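Local coordinates for aldehyde dehydrogenase family protein (Pseudomonas syringae pv. tomato, PDB 5IUV) that probably oxidises indole-3-acetaldehyde to the auxin indole-3-acetic acid, using NAD+ as the hydride acceptor, at residues A22-G26 against E27-A31; N274-F277 against A278-D282; R317-P320 against M321-A325. All blocks are in the same frame, centred on the assembly; numbering follows the deposited sequence.

Contact 1. Residues A22-G26 against E27-A31; sequences AFIQG and EYTAA
The rings of Phe23 and Tyr28 meet in a T-shaped stack on one side of a tight hairpin. Phe23 presents its edge: CD2 stands over the middle of the Tyr28 ring, 3.6 Å from Tyr28 CD1, and the two planes are turned 73° against each other. A face of Phe23 meanwhile lies over the backbone where the second strand begins, with Phe23 CZ 3.6 Å from Glu27 N and that nitrogen set toward the rim of the ring. At the edge of the tyrosine ring is the carbonyl oxygen of Ala22, 3.4 Å from Tyr28 CD1. The first torsions differ: Phe23 CG lies anti to its own nitrogen (chi1 -166°), which lays the ring over Glu27, whereas Tyr28 CG lies beside its nitrogen (chi1 -74°), which turns its face to Phe23. The other side of the ribbon carries Ala22, Ile24 and Thr29, where the Thr29 methyl CG2 touches Ile24 CD1 at 4.0 Å.

Antiparallel pairing joins the strands. Ile24 N bonds to Glu27 O at 3.0 Å and Glu27 N returns a longer bond to Ile24 O, closing a type I' turn through Gln25 and Gly26, both with positive phi. Farther along, Thr29 N is bonded to Ala22 O at 2.8 Å, while the reverse bond from Ala22 N is weak.

Helix 198-210 packs against the aromatic side through Ala204 and Ile208 on Phe23, and helix 56-72 touches the opposite side at Ile24 and Thr29. The chemistry is thus divided: backbone bonds set the two-residue turn, while apolar contacts and two polar links, the Tyr28 hydroxyl to Ile201 O and Gln25 OE1 to the Ser65 hydroxyl, join this two-stranded β-hairpin to helices 198-210 and 56-72.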
# COMPACT_ATOMS: atom_id res chain seq x y z
N ALA A 22 29.90 0.99 29.87
CA ALA A 22 28.97 1.64 28.95
C ALA A 22 29.66 1.82 27.61
O ALA A 22 30.87 1.63 27.50
CB ALA A 22 28.50 2.97 29.52
N PHE A 23 28.89 2.19 26.58
CA PHE A 23 29.46 2.40 25.25
C PHE A 23 28.95 3.71 24.68
O PHE A 23 27.75 3.88 24.46
CB PHE A 23 29.11 1.24 24.31
CG PHE A 23 29.92 1.21 23.03
CD1 PHE A 23 29.42 1.80 21.87
CD2 PHE A 23 31.15 0.58 22.98
CE1 PHE A 23 30.15 1.76 20.68
CE2 PHE A 23 31.88 0.54 21.80
CZ PHE A 23 31.38 1.13 20.65
N ILE A 24 29.85 4.65 24.44
CA ILE A 24 29.46 5.96 23.93
C ILE A 24 30.46 6.43 22.89
O ILE A 24 31.67 6.39 23.13
CB ILE A 24 29.38 7.02 25.06
CG1 ILE A 24 28.36 6.62 26.12
CG2 ILE A 24 29.03 8.38 24.48
CD1 ILE A 24 28.41 7.48 27.37
N GLN A 25 29.96 6.87 21.73
CA GLN A 25 30.79 7.42 20.66
C GLN A 25 31.93 6.46 20.28
O GLN A 25 33.10 6.83 20.24
CB GLN A 25 31.33 8.80 21.09
CG GLN A 25 32.02 9.62 19.98
CD GLN A 25 31.13 9.85 18.76
OE1 GLN A 25 29.92 10.01 18.87
NE2 GLN A 25 31.75 9.88 17.59
N GLY A 26 31.56 5.21 20.02
CA GLY A 26 32.49 4.23 19.49
C GLY A 26 33.47 3.61 20.48
O GLY A 26 34.34 2.85 20.06
N GLU A 27 33.33 3.92 21.77
CA GLU A 27 34.25 3.41 22.79
C GLU A 27 33.56 2.98 24.07
O GLU A 27 32.61 3.61 24.51
CB GLU A 27 35.32 4.46 23.14
CG GLU A 27 36.31 4.75 22.01
CD GLU A 27 37.39 5.74 22.42
OE1 GLU A 27 37.40 6.18 23.58
OE2 GLU A 27 38.24 6.07 21.57
N TYR A 28 34.05 1.90 24.68
CA TYR A 28 33.59 1.53 26.01
C TYR A 28 34.09 2.59 26.98
O TYR A 28 35.16 3.17 26.78
CB TYR A 28 34.06 0.13 26.40
CG TYR A 28 33.27 -0.95 25.68
CD1 TYR A 28 31.94 -1.19 26.00
CD2 TYR A 28 33.85 -1.70 24.66
CE1 TYR A 28 31.21 -2.16 25.33
CE2 TYR A 28 33.13 -2.68 24.00
CZ TYR A 28 31.81 -2.90 24.34
OH TYR A 28 31.07 -3.86 23.68
N THR A 29 33.31 2.85 28.02
CA THR A 29 33.62 3.91 28.96
C THR A 29 33.00 3.61 30.31
O THR A 29 31.93 3.01 30.39
CB THR A 29 33.12 5.29 28.45
OG1 THR A 29 33.39 6.30 29.43
CG2 THR A 29 31.62 5.26 28.18
N ALA A 30 33.66 4.03 31.39
CA ALA A 30 33.04 3.97 32.70
C ALA A 30 31.95 5.02 32.75
O ALA A 30 31.92 5.93 31.92
CB ALA A 30 34.07 4.19 33.80
N ALA A 31 31.04 4.90 33.71
CA ALA A 31 30.10 5.98 33.95
C ALA A 31 30.89 7.17 34.51
O ALA A 31 31.95 6.98 35.11
CB ALA A 31 29.01 5.55 34.91

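Contact 2. Residues N274-F277 against A278-D282; sequences NIVF and ADAPD
Phe277 and Ala280 are joined by the one backbone hydrogen bond of this turn, from Ala280 N to Phe277 O at 3.1 Å. The bond closes a type I β turn with Ala278 and Asp279 at its corners, reversing the chain directly after strand 273-276. The methyl of Ala280 lies beside the same acceptor, with Ala280 CB 3.5 Å from Phe277 O. At the first corner the main chain also reaches outside the turn, Ala278 N being hydrogen-bonded to the Glu311 carboxylate.

Among the polar side chains, Asp279 folds its carboxylate back beside the Phe277 methylene, with Asp279 OD1 3.4 Å from Phe277 CB. Its CG lies between the backbone nitrogen and carbonyl carbon (chi1 70°), which brings the group to that side. The same oxygen is hydrogen-bonded to Thr435 OG1, with Lys440 as a long, weak ionic partner.

Apolar contact across the turn is light: Ala280 CB only brushes Val276, at 4.5 Å from Val276 CG1. The Phe277 ring leads away from the turn and meets Phe412 edge to face, while Ala280 packs on Trp434.

The carboxylate of Asp279, bonded to a hydroxyl and with a lysine in the neighbourhood, is likely to be ionised. One main-chain bond sets the sharp reversal; with the Asp279 carboxylate held by Thr435 and the Ala278 amide by the Glu311 side chain, this strand-to-helix connection is tied to the ends of the neighbouring parallel strands 307-311 and 430-434.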
# COMPACT_ATOMS: atom_id res chain seq x y z
N ASN A 274 -6.26 -17.86 26.94
CA ASN A 274 -6.11 -18.97 26.01
C ASN A 274 -7.41 -19.77 26.00
O ASN A 274 -7.65 -20.60 26.89
CB ASN A 274 -4.93 -19.85 26.44
CG ASN A 274 -4.57 -20.92 25.43
OD1 ASN A 274 -5.09 -20.94 24.32
ND2 ASN A 274 -3.66 -21.80 25.82
N ILE A 275 -8.27 -19.51 25.01
CA ILE A 275 -9.62 -20.07 24.99
C ILE A 275 -9.73 -21.38 24.22
O ILE A 275 -9.53 -21.42 23.00
CB ILE A 275 -10.63 -19.07 24.38
CG1 ILE A 275 -10.52 -17.72 25.09
CG2 ILE A 275 -12.04 -19.62 24.48
CD1 ILE A 275 -11.26 -16.61 24.36
N VAL A 276 -10.07 -22.45 24.93
CA VAL A 276 -10.15 -23.77 24.34
C VAL A 276 -11.59 -24.23 24.27
O VAL A 276 -12.23 -24.49 25.30
CB VAL A 276 -9.31 -24.79 25.13
CG1 VAL A 276 -9.33 -26.15 24.44
CG2 VAL A 276 -7.87 -24.29 25.28
N PHE A 277 -12.12 -24.32 23.06
CA PHE A 277 -13.49 -24.78 22.84
C PHE A 277 -13.54 -26.29 22.74
O PHE A 277 -12.54 -26.93 22.40
CB PHE A 277 -14.07 -24.17 21.57
CG PHE A 277 -14.49 -22.74 21.71
CD1 PHE A 277 -15.72 -22.42 22.27
CD2 PHE A 277 -13.67 -21.71 21.28
CE1 PHE A 277 -16.12 -21.10 22.40
CE2 PHE A 277 -14.06 -20.39 21.40
CZ PHE A 277 -15.29 -20.08 21.97
N ALA A 278 -14.70 -26.85 23.04
CA ALA A 278 -14.92 -28.29 22.99
C ALA A 278 -14.60 -28.85 21.61
O ALA A 278 -14.16 -30.00 21.49
CB ALA A 278 -16.36 -28.63 23.38
N ASP A 279 -14.80 -28.06 20.56
CA ASP A 279 -14.57 -28.56 19.21
C ASP A 279 -13.20 -28.17 18.65
O ASP A 279 -13.04 -28.06 17.43
CB ASP A 279 -15.68 -28.10 18.27
CG ASP A 279 -15.65 -26.60 17.99
OD1 ASP A 279 -14.98 -25.84 18.72
OD2 ASP A 279 -16.32 -26.18 17.03
N ALA A 280 -12.22 -27.94 19.52
CA ALA A 280 -10.83 -27.79 19.08
C ALA A 280 -10.44 -28.98 18.22
O ALA A 280 -10.78 -30.11 18.54
CB ALA A 280 -9.89 -27.66 20.28
N PRO A 281 -9.71 -28.73 17.12
CA PRO A 281 -9.37 -29.82 16.19
C PRO A 281 -8.45 -30.88 16.82
O PRO A 281 -8.54 -32.05 16.47
CB PRO A 281 -8.67 -29.10 15.03
CG PRO A 281 -8.23 -27.79 15.58
CD PRO A 281 -9.24 -27.42 16.63
N ASP A 282 -7.58 -30.45 17.73
CA ASP A 282 -6.59 -31.35 18.32
C ASP A 282 -6.40 -31.00 19.79
O ASP A 282 -5.63 -30.10 20.13
CB ASP A 282 -5.26 -31.23 17.57
CG ASP A 282 -4.29 -32.36 17.89
OD1 ASP A 282 -4.35 -32.92 19.01
OD2 ASP A 282 -3.45 -32.68 17.02

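Contact 3. Residues R317-P320 against M321-A325; sequences RFLP and MVIEA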
# COMPACT_ATOMS: atom_id res chain seq x y z
N ARG A 317 -11.87 -33.66 31.11
CA ARG A 317 -10.95 -34.43 30.28
C ARG A 317 -9.67 -33.64 29.99
O ARG A 317 -8.58 -34.20 29.94
CB ARG A 317 -11.63 -34.85 28.97
CG ARG A 317 -10.72 -35.63 28.03
CD ARG A 317 -11.21 -35.62 26.59
NE ARG A 317 -10.17 -36.07 25.67
CZ ARG A 317 -10.26 -36.02 24.35
NH1 ARG A 317 -11.36 -35.54 23.77
NH2 ARG A 317 -9.25 -36.45 23.60
N PHE A 318 -9.82 -32.32 29.80
CA PHE A 318 -8.72 -31.48 29.32
C PHE A 318 -7.71 -31.11 30.41
O PHE A 318 -6.50 -31.11 30.15
CB PHE A 318 -9.29 -30.19 28.69
CG PHE A 318 -8.25 -29.34 27.98
CD1 PHE A 318 -7.55 -29.84 26.89
CD2 PHE A 318 -8.02 -28.04 28.39
CE1 PHE A 318 -6.61 -29.05 26.23
CE2 PHE A 318 -7.09 -27.24 27.73
CZ PHE A 318 -6.38 -27.75 26.65
N LEU A 319 -8.18 -30.78 31.60
CA LEU A 319 -7.27 -30.35 32.66
C LEU A 319 -6.21 -31.41 33.02
O LEU A 319 -5.05 -31.06 33.20
CB LEU A 319 -8.05 -29.93 33.91
CG LEU A 319 -7.18 -29.48 35.09
CD1 LEU A 319 -6.25 -28.34 34.68
CD2 LEU A 319 -8.04 -29.08 36.28
N PRO A 320 -6.59 -32.70 33.10
CA PRO A 320 -5.53 -33.69 33.33
C PRO A 320 -4.51 -33.75 32.20
O PRO A 320 -3.33 -34.03 32.46
CB PRO A 320 -6.29 -35.01 33.44
CG PRO A 320 -7.64 -34.63 33.90
CD PRO A 320 -7.93 -33.31 33.24
N MET A 321 -4.94 -33.50 30.97
CA MET A 321 -4.02 -33.45 29.84
C MET A 321 -3.03 -32.30 30.00
O MET A 321 -1.85 -32.43 29.66
CB MET A 321 -4.78 -33.32 28.52
CG MET A 321 -5.79 -34.44 28.28
SD MET A 321 -6.80 -34.17 26.80
CE MET A 321 -5.53 -34.17 25.54
N VAL A 322 -3.51 -31.17 30.51
CA VAL A 322 -2.67 -29.99 30.71
C VAL A 322 -1.68 -30.21 31.85
O VAL A 322 -0.51 -29.82 31.76
CB VAL A 322 -3.53 -28.73 30.98
CG1 VAL A 322 -2.64 -27.54 31.32
CG2 VAL A 322 -4.41 -28.42 29.78
N ILE A 323 -2.14 -30.86 32.92
CA ILE A 323 -1.27 -31.21 34.03
C ILE A 323 -0.14 -32.15 33.59
O ILE A 323 1.01 -31.94 33.94
CB ILE A 323 -2.06 -31.86 35.17
CG1 ILE A 323 -3.06 -30.86 35.74
CG2 ILE A 323 -1.12 -32.36 36.27
CD1 ILE A 323 -4.01 -31.46 36.74
N GLU A 324 -0.48 -33.17 32.80
CA GLU A 324 0.53 -34.11 32.33
C GLU A 324 1.54 -33.42 31.41
O GLU A 324 2.74 -33.69 31.49
CB GLU A 324 -0.11 -35.29 31.61
CG GLU A 324 0.91 -36.29 31.07
CD GLU A 324 0.30 -37.63 30.72
OE1 GLU A 324 -0.88 -37.67 30.31
OE2 GLU A 324 1.01 -38.65 30.86
N ALA A 325 1.05 -32.54 30.54
CA ALA A 325 1.94 -31.81 29.65
C ALA A 325 2.85 -30.89 30.44
O ALA A 325 4.03 -30.75 30.13
CB ALA A 325 1.14 -31.00 28.63
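Phe318 lays one face of its ring under the CG2 methyl of Val322, one helical turn further on. The methyl stands 3.8 Å from the ring centroid, 21° off the normal and displaced toward the rim, nearest to Phe318 CE2 at 3.6 Å: a CH-pi contact. It comes about because Phe318 CG is anti to its backbone nitrogen (chi1 -172°), while Val322 CG2 lies beside its own nitrogen, which turns the methyl to the preceding turn. The Val322 methyl also rests 3.4 Å from Phe318 O.

On a neighbouring flank Met321 runs back along the helix toward Arg317. Its CG touches Arg317 O at 3.3 Å, and SD lies 4.0 Å from Arg317 NE, meeting the guanidinium at an oblique angle. Arg317 is extended from CG to NE, which carries its charged end past the sulfur. A third i to i+4 pair sets Leu319 CG against Ile323 CD1 at 4.1 Å, and the ethyl branch of Ile323 folds over the Leu319 carbonyl, with CG1 close to the oxygen.

Backbone bonds of the α-helical kind hold these turns in step: Val322 N to Phe318 O, Ile323 N to Leu319 O at 2.9 Å, and Glu324 N to Pro320 O. Pro320 has no N-H to give to the turn before, and the helix is kinked there.

Strand 307-311 and helix 283-295 cover Phe318, through Leu308 and Val310 of the strand and Ala287 of the helix, and Ile387 of strand 382-389 packs on Val322 and Ile323. Buried residues on one side and Arg317, Pro320 and Glu324 exposed make this an amphipathic α-helix, lying on the parallel strands of an α/β domain in the aldehyde dehydrogenase fold.

How the contacts relate
From the N terminus, contact 1 comes first, closing a short hairpin that joins helix 56-72 to helix 198-210, before the strands of the large sheets begin. Contact 2 follows some 240 residues later, where strand 273-276 turns toward helix 283-295, and contact 3 lies within helix 312-326, after strand 307-311. All three are local and in series, so none nests in or crosses another. Contact 1 stands on the opposite side of the chain's centre, its nearest atoms about 39 Å from either of the others. Contacts 2 and 3 have centres about 13 Å apart and touch, Val276 CG2 lying 3.9 Å from Phe318 CE2, which joins the strand to the helix packed on its sheet.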